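Local coordinates for putative uncharacterized protein PH0242 (Pyrococcus horikoshii, PDB 3VU1) that belongs to the archaeal AglB family of oligosaccharyltransferases, here represented by the C-terminal globular domain with a bound calcium ion, at residues A[347-358]-A[372-381]. Sequence-based numbering, arbitrary orientation.
Sequences VGVLTGPVRVNG and SGRLELKVGV
Segment 347-358 pairs antiparallel with strand 372-381 twice, first through Val349 with Gly380 and Leu350 with Val379, then through Arg355 with Glu376 and Val356 with Leu375, and the register slips by two residues in between. Val349 and Gly380 exchange both of their backbone hydrogen bonds, and Arg355 and Glu376 do the same. Where the first pairing ends, the carbonyl of Lys378 takes a straight bond from Thr351 N (2.8 Å to Lys378 O) and a weak one from Thr351 OG1; the hydroxyl comes close because it sits between its own backbone N and carbonyl carbon (chi1 42°). The chain then leaves the pairing through Gly352 and Pro353, and pairing resumes at Arg355. This is a strand interrupted by a short loop; both segments belong to the Peripheral 2 family region and lie in a larger antiparallel sheet, in which strand 434-443 flanks 372-381 on its other edge, and Val379 packs on Phe475 of strand 464-487. On the face of Leu350 and Val356, Leu377 CD2 bridges the interruption, touching Leu350 CD2 at 4.0 Å and Val354 CG1 at 3.8 Å. The same Val354 methyl meets Leu375 CD1 at 3.7 Å, brought there with Leu375 CG anti to the backbone N (chi1 163°). On the other face the aliphatic part of Arg355 crosses Glu376, Arg355 CD lying 3.9 Å from Glu376 OE1. At the far end Asn357 uses both halves of its amide: ND2 donates to Ser372 O (2.9 Å) within that carbonyl's plane, while OD1 accepts Arg374 N (3.2 Å) from above the amide plane.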
ATOM      1  N   VAL A 347     -13.379  11.775  -0.248  1.00 33.69           N
ATOM      2  CA  VAL A 347     -13.582  11.655  -1.685  1.00 34.64           C
ATOM      3  C   VAL A 347     -13.328  13.019  -2.291  1.00 37.86           C
ATOM      4  O   VAL A 347     -13.246  14.021  -1.573  1.00 36.45           O
ATOM      5  CB  VAL A 347     -15.025  11.226  -2.106  1.00 35.10           C
ATOM      6  CG1 VAL A 347     -15.282   9.743  -1.856  1.00 39.08           C
ATOM      7  CG2 VAL A 347     -16.088  12.078  -1.431  1.00 35.85           C
ATOM      8  N   GLY A 348     -13.229  13.053  -3.619  1.00 39.62           N
ATOM      9  CA  GLY A 348     -13.100  14.305  -4.345  1.00 41.73           C
ATOM     10  C   GLY A 348     -11.664  14.646  -4.692  1.00 44.13           C
ATOM     11  O   GLY A 348     -10.800  14.683  -3.821  1.00 47.33           O
ATOM     12  N   VAL A 349     -11.423  14.884  -5.975  1.00 42.62           N
ATOM     13  CA  VAL A 349     -10.135  15.349  -6.478  1.00 44.07           C
ATOM     14  C   VAL A 349     -10.311  16.806  -6.941  1.00 44.72           C
ATOM     15  O   VAL A 349     -11.308  17.133  -7.607  1.00 44.12           O
ATOM     16  CB  VAL A 349      -9.690  14.447  -7.658  1.00 42.56           C
ATOM     17  CG1 VAL A 349      -8.345  14.851  -8.215  1.00 38.81           C
ATOM     18  CG2 VAL A 349      -9.578  13.025  -7.177  1.00 46.15           C
ATOM     19  N   LEU A 350      -9.369  17.683  -6.589  1.00 44.95           N
ATOM     20  CA  LEU A 350      -9.406  19.080  -7.103  1.00 45.83           C
ATOM     21  C   LEU A 350      -9.253  19.124  -8.612  1.00 44.66           C
ATOM     22  O   LEU A 350      -8.311  18.534  -9.150  1.00 42.73           O
ATOM     23  CB  LEU A 350      -8.339  19.957  -6.444  1.00 41.11           C
ATOM     24  CG  LEU A 350      -8.529  19.982  -4.933  1.00 41.41           C
ATOM     25  CD1 LEU A 350      -7.377  20.726  -4.286  1.00 43.28           C
ATOM     26  CD2 LEU A 350      -9.887  20.558  -4.531  1.00 40.66           C
ATOM     27  N   THR A 351     -10.183  19.789  -9.295  1.00 47.94           N
ATOM     28  CA  THR A 351     -10.133  19.811 -10.770  1.00 59.03           C
ATOM     29  C   THR A 351      -9.695  21.146 -11.378  1.00 62.88           C
ATOM     30  O   THR A 351      -9.424  21.224 -12.584  1.00 63.43           O
ATOM     31  CB  THR A 351     -11.451  19.369 -11.420  1.00 60.19           C
ATOM     32  OG1 THR A 351     -12.552  19.950 -10.707  1.00 62.20           O
ATOM     33  CG2 THR A 351     -11.549  17.848 -11.416  1.00 62.83           C
ATOM     34  N   GLY A 352      -9.645  22.182 -10.548  1.00 61.58           N
ATOM     35  CA  GLY A 352      -9.073  23.450 -10.941  1.00 64.54           C
ATOM     36  C   GLY A 352      -8.327  24.053  -9.775  1.00 69.00           C
ATOM     37  O   GLY A 352      -8.307  23.475  -8.685  1.00 70.94           O
ATOM     38  N   PRO A 353      -7.736  25.242  -9.980  1.00 71.17           N
ATOM     39  CA  PRO A 353      -6.941  25.879  -8.926  1.00 66.84           C
ATOM     40  C   PRO A 353      -7.808  26.313  -7.741  1.00 59.41           C
ATOM     41  O   PRO A 353      -8.993  26.517  -7.883  1.00 58.67           O
ATOM     42  CB  PRO A 353      -6.340  27.092  -9.639  1.00 66.93           C
ATOM     43  CG  PRO A 353      -7.357  27.444 -10.679  1.00 66.61           C
ATOM     44  CD  PRO A 353      -7.968  26.145 -11.125  1.00 67.74           C
ATOM     45  N   VAL A 354      -7.199  26.453  -6.582  1.00 58.83           N
ATOM     46  CA  VAL A 354      -7.914  26.819  -5.378  1.00 57.16           C
ATOM     47  C   VAL A 354      -7.687  28.308  -5.079  1.00 61.44           C
ATOM     48  O   VAL A 354      -6.537  28.779  -5.073  1.00 61.85           O
ATOM     49  CB  VAL A 354      -7.404  25.971  -4.187  1.00 52.64           C
ATOM     50  CG1 VAL A 354      -8.198  26.257  -2.931  1.00 54.36           C
ATOM     51  CG2 VAL A 354      -7.471  24.489  -4.512  1.00 54.20           C
ATOM     52  N   ARG A 355      -8.770  29.040  -4.809  1.00 59.77           N
ATOM     53  CA  ARG A 355      -8.665  30.462  -4.434  1.00 59.12           C
ATOM     54  C   ARG A 355      -9.105  30.785  -3.006  1.00 56.88           C
ATOM     55  O   ARG A 355     -10.148  30.323  -2.537  1.00 54.76           O
ATOM     56  CB  ARG A 355      -9.427  31.347  -5.425  1.00 57.68           C
ATOM     57  CG  ARG A 355      -8.898  31.239  -6.845  1.00 64.42           C
ATOM     58  CD  ARG A 355      -9.881  31.714  -7.910  1.00 65.15           C
ATOM     59  NE  ARG A 355      -9.137  32.173  -9.081  1.00 66.87           N
ATOM     60  CZ  ARG A 355      -8.945  31.479 -10.200  1.00 71.44           C
ATOM     61  NH1 ARG A 355      -9.476  30.255 -10.376  1.00 64.56           N
ATOM     62  NH2 ARG A 355      -8.215  32.040 -11.158  1.00 67.86           N
ATOM     63  N   VAL A 356      -8.285  31.566  -2.317  1.00 57.03           N
ATOM     64  CA  VAL A 356      -8.704  32.198  -1.080  1.00 62.47           C
ATOM     65  C   VAL A 356      -8.762  33.695  -1.348  1.00 67.66           C
ATOM     66  O   VAL A 356      -7.756  34.280  -1.791  1.00 64.46           O
ATOM     67  CB  VAL A 356      -7.728  31.944   0.084  1.00 60.90           C
ATOM     68  CG1 VAL A 356      -8.237  32.633   1.340  1.00 52.49           C
ATOM     69  CG2 VAL A 356      -7.532  30.455   0.317  1.00 58.73           C
ATOM     70  N   ASN A 357      -9.931  34.297  -1.079  1.00 72.43           N
ATOM     71  CA  ASN A 357     -10.187  35.728  -1.314  1.00 65.76           C
ATOM     72  C   ASN A 357      -9.726  36.110  -2.707  1.00 67.25           C
ATOM     73  O   ASN A 357      -8.752  36.836  -2.858  1.00 66.55           O
ATOM     74  CB  ASN A 357      -9.450  36.585  -0.279  1.00 63.79           C
ATOM     75  CG  ASN A 357     -10.051  36.477   1.113  1.00 69.29           C
ATOM     76  OD1 ASN A 357     -11.274  36.514   1.278  1.00 67.90           O
ATOM     77  ND2 ASN A 357      -9.188  36.365   2.130  1.00 65.81           N
ATOM     78  N   GLY A 358     -10.376  35.549  -3.722  1.00 68.32           N
ATOM     79  CA  GLY A 358     -10.006  35.800  -5.111  1.00 63.24           C
ATOM     80  C   GLY A 358      -8.667  35.238  -5.574  1.00 65.10           C
ATOM     81  O   GLY A 358      -8.507  34.922  -6.755  1.00 68.75           O
ATOM     82  N   SER A 372      -8.465  34.329   7.068  1.00 56.55           N
ATOM     83  CA  SER A 372      -9.918  34.242   6.885  1.00 59.10           C
ATOM     84  C   SER A 372     -10.270  34.501   5.439  1.00 63.09           C
ATOM     85  O   SER A 372      -9.463  35.097   4.725  1.00 66.60           O
ATOM     86  CB  SER A 372     -10.634  35.256   7.767  1.00 64.52           C
ATOM     87  OG  SER A 372     -10.393  34.986   9.141  1.00 74.72           O
ATOM     88  N   GLY A 373     -11.452  34.047   4.997  1.00 65.02           N
ATOM     89  CA  GLY A 373     -11.963  34.423   3.657  1.00 64.12           C
ATOM     90  C   GLY A 373     -12.804  33.497   2.782  1.00 62.08           C
ATOM     91  O   GLY A 373     -13.125  32.375   3.150  1.00 67.08           O
ATOM     92  N   ARG A 374     -13.181  33.995   1.612  1.00 61.78           N
ATOM     93  CA  ARG A 374     -13.900  33.196   0.650  1.00 63.74           C
ATOM     94  C   ARG A 374     -12.952  32.219  -0.019  1.00 67.27           C
ATOM     95  O   ARG A 374     -11.906  32.608  -0.555  1.00 65.79           O
ATOM     96  CB  ARG A 374     -14.607  34.066  -0.375  1.00 65.19           C
ATOM     97  CG  ARG A 374     -16.064  34.334  -0.016  1.00 77.37           C
ATOM     98  CD  ARG A 374     -16.717  35.304  -0.994  1.00 82.65           C
ATOM     99  NE  ARG A 374     -16.371  34.977  -2.377  1.00 81.10           N
ATOM    100  CZ  ARG A 374     -17.213  34.443  -3.254  1.00 82.79           C
ATOM    101  NH1 ARG A 374     -16.797  34.170  -4.491  1.00 80.10           N
ATOM    102  NH2 ARG A 374     -18.470  34.189  -2.897  1.00 79.34           N
ATOM    103  N   LEU A 375     -13.331  30.942   0.049  1.00 66.84           N
ATOM    104  CA  LEU A 375     -12.543  29.836  -0.468  1.00 59.05           C
ATOM    105  C   LEU A 375     -13.327  29.232  -1.592  1.00 56.82           C
ATOM    106  O   LEU A 375     -14.506  28.920  -1.407  1.00 55.26           O
ATOM    107  CB  LEU A 375     -12.330  28.806   0.641  1.00 60.83           C
ATOM    108  CG  LEU A 375     -11.881  27.371   0.334  1.00 61.88           C
ATOM    109  CD1 LEU A 375     -10.424  27.320  -0.121  1.00 57.49           C
ATOM    110  CD2 LEU A 375     -12.112  26.481   1.557  1.00 59.01           C
ATOM    111  N   GLU A 376     -12.682  29.086  -2.752  1.00 56.81           N
ATOM    112  CA  GLU A 376     -13.330  28.558  -3.960  1.00 60.61           C
ATOM    113  C   GLU A 376     -12.629  27.307  -4.491  1.00 61.59           C
ATOM    114  O   GLU A 376     -11.467  27.358  -4.900  1.00 62.19           O
ATOM    115  CB  GLU A 376     -13.389  29.615  -5.061  1.00 67.01           C
ATOM    116  CG  GLU A 376     -14.249  30.836  -4.747  1.00 77.08           C
ATOM    117  CD  GLU A 376     -13.620  32.141  -5.244  1.00 83.11           C
ATOM    118  OE1 GLU A 376     -13.496  32.331  -6.485  1.00 76.15           O
ATOM    119  OE2 GLU A 376     -13.234  32.974  -4.380  1.00 87.35           O
ATOM    120  N   LEU A 377     -13.353  26.190  -4.478  1.00 60.50           N
ATOM    121  CA  LEU A 377     -12.837  24.893  -4.901  1.00 55.76           C
ATOM    122  C   LEU A 377     -13.692  24.372  -6.021  1.00 55.67           C
ATOM    123  O   LEU A 377     -14.899  24.589  -6.042  1.00 57.36           O
ATOM    124  CB  LEU A 377     -12.965  23.863  -3.785  1.00 51.52           C
ATOM    125  CG  LEU A 377     -12.393  24.183  -2.425  1.00 54.47           C
ATOM    126  CD1 LEU A 377     -13.233  23.552  -1.336  1.00 55.14           C
ATOM    127  CD2 LEU A 377     -10.967  23.689  -2.356  1.00 57.70           C
ATOM    128  N   LYS A 378     -13.056  23.659  -6.934  1.00 53.60           N
ATOM    129  CA  LYS A 378     -13.751  22.836  -7.885  1.00 58.28           C
ATOM    130  C   LYS A 378     -13.249  21.406  -7.643  1.00 58.10           C
ATOM    131  O   LYS A 378     -12.040  21.128  -7.692  1.00 60.71           O
ATOM    132  CB  LYS A 378     -13.493  23.325  -9.323  1.00 67.24           C
ATOM    133  CG  LYS A 378     -14.635  24.137  -9.935  1.00 78.20           C
ATOM    134  CD  LYS A 378     -14.231  25.527 -10.462  1.00 90.72           C
ATOM    135  CE  LYS A 378     -13.061  25.531 -11.453  1.00 96.33           C
ATOM    136  NZ  LYS A 378     -13.299  24.744 -12.700  1.00 95.14           N
ATOM    137  N   VAL A 379     -14.181  20.504  -7.361  1.00 55.16           N
ATOM    138  CA  VAL A 379     -13.836  19.125  -7.040  1.00 51.81           C
ATOM    139  C   VAL A 379     -14.641  18.129  -7.867  1.00 49.25           C
ATOM    140  O   VAL A 379     -15.816  18.366  -8.144  1.00 50.99           O
ATOM    141  CB  VAL A 379     -13.992  18.863  -5.530  1.00 49.80           C
ATOM    142  CG1 VAL A 379     -15.413  19.129  -5.070  1.00 47.28           C
ATOM    143  CG2 VAL A 379     -13.554  17.454  -5.179  1.00 48.60           C
ATOM    144  N   GLY A 380     -13.994  17.033  -8.266  1.00 47.93           N
ATOM    145  CA  GLY A 380     -14.638  15.968  -9.052  1.00 47.96           C
ATOM    146  C   GLY A 380     -14.852  14.697  -8.240  1.00 49.91           C
ATOM    147  O   GLY A 380     -13.961  14.280  -7.491  1.00 51.01           O
ATOM    148  N   VAL A 381     -16.042  14.105  -8.363  1.00 46.85           N
ATOM    149  CA  VAL A 381     -16.368  12.841  -7.729  1.00 45.08           C
ATOM    150  C   VAL A 381     -17.040  11.929  -8.724  1.00 46.13           C
ATOM    151  O   VAL A 381     -17.638  12.389  -9.682  1.00 44.48           O
ATOM    152  CB  VAL A 381     -17.311  13.021  -6.533  1.00 45.56           C
ATOM    153  CG1 VAL A 381     -16.556  13.538  -5.311  1.00 42.61           C
ATOM    154  CG2 VAL A 381     -18.463  13.938  -6.902  1.00 45.54           C
TER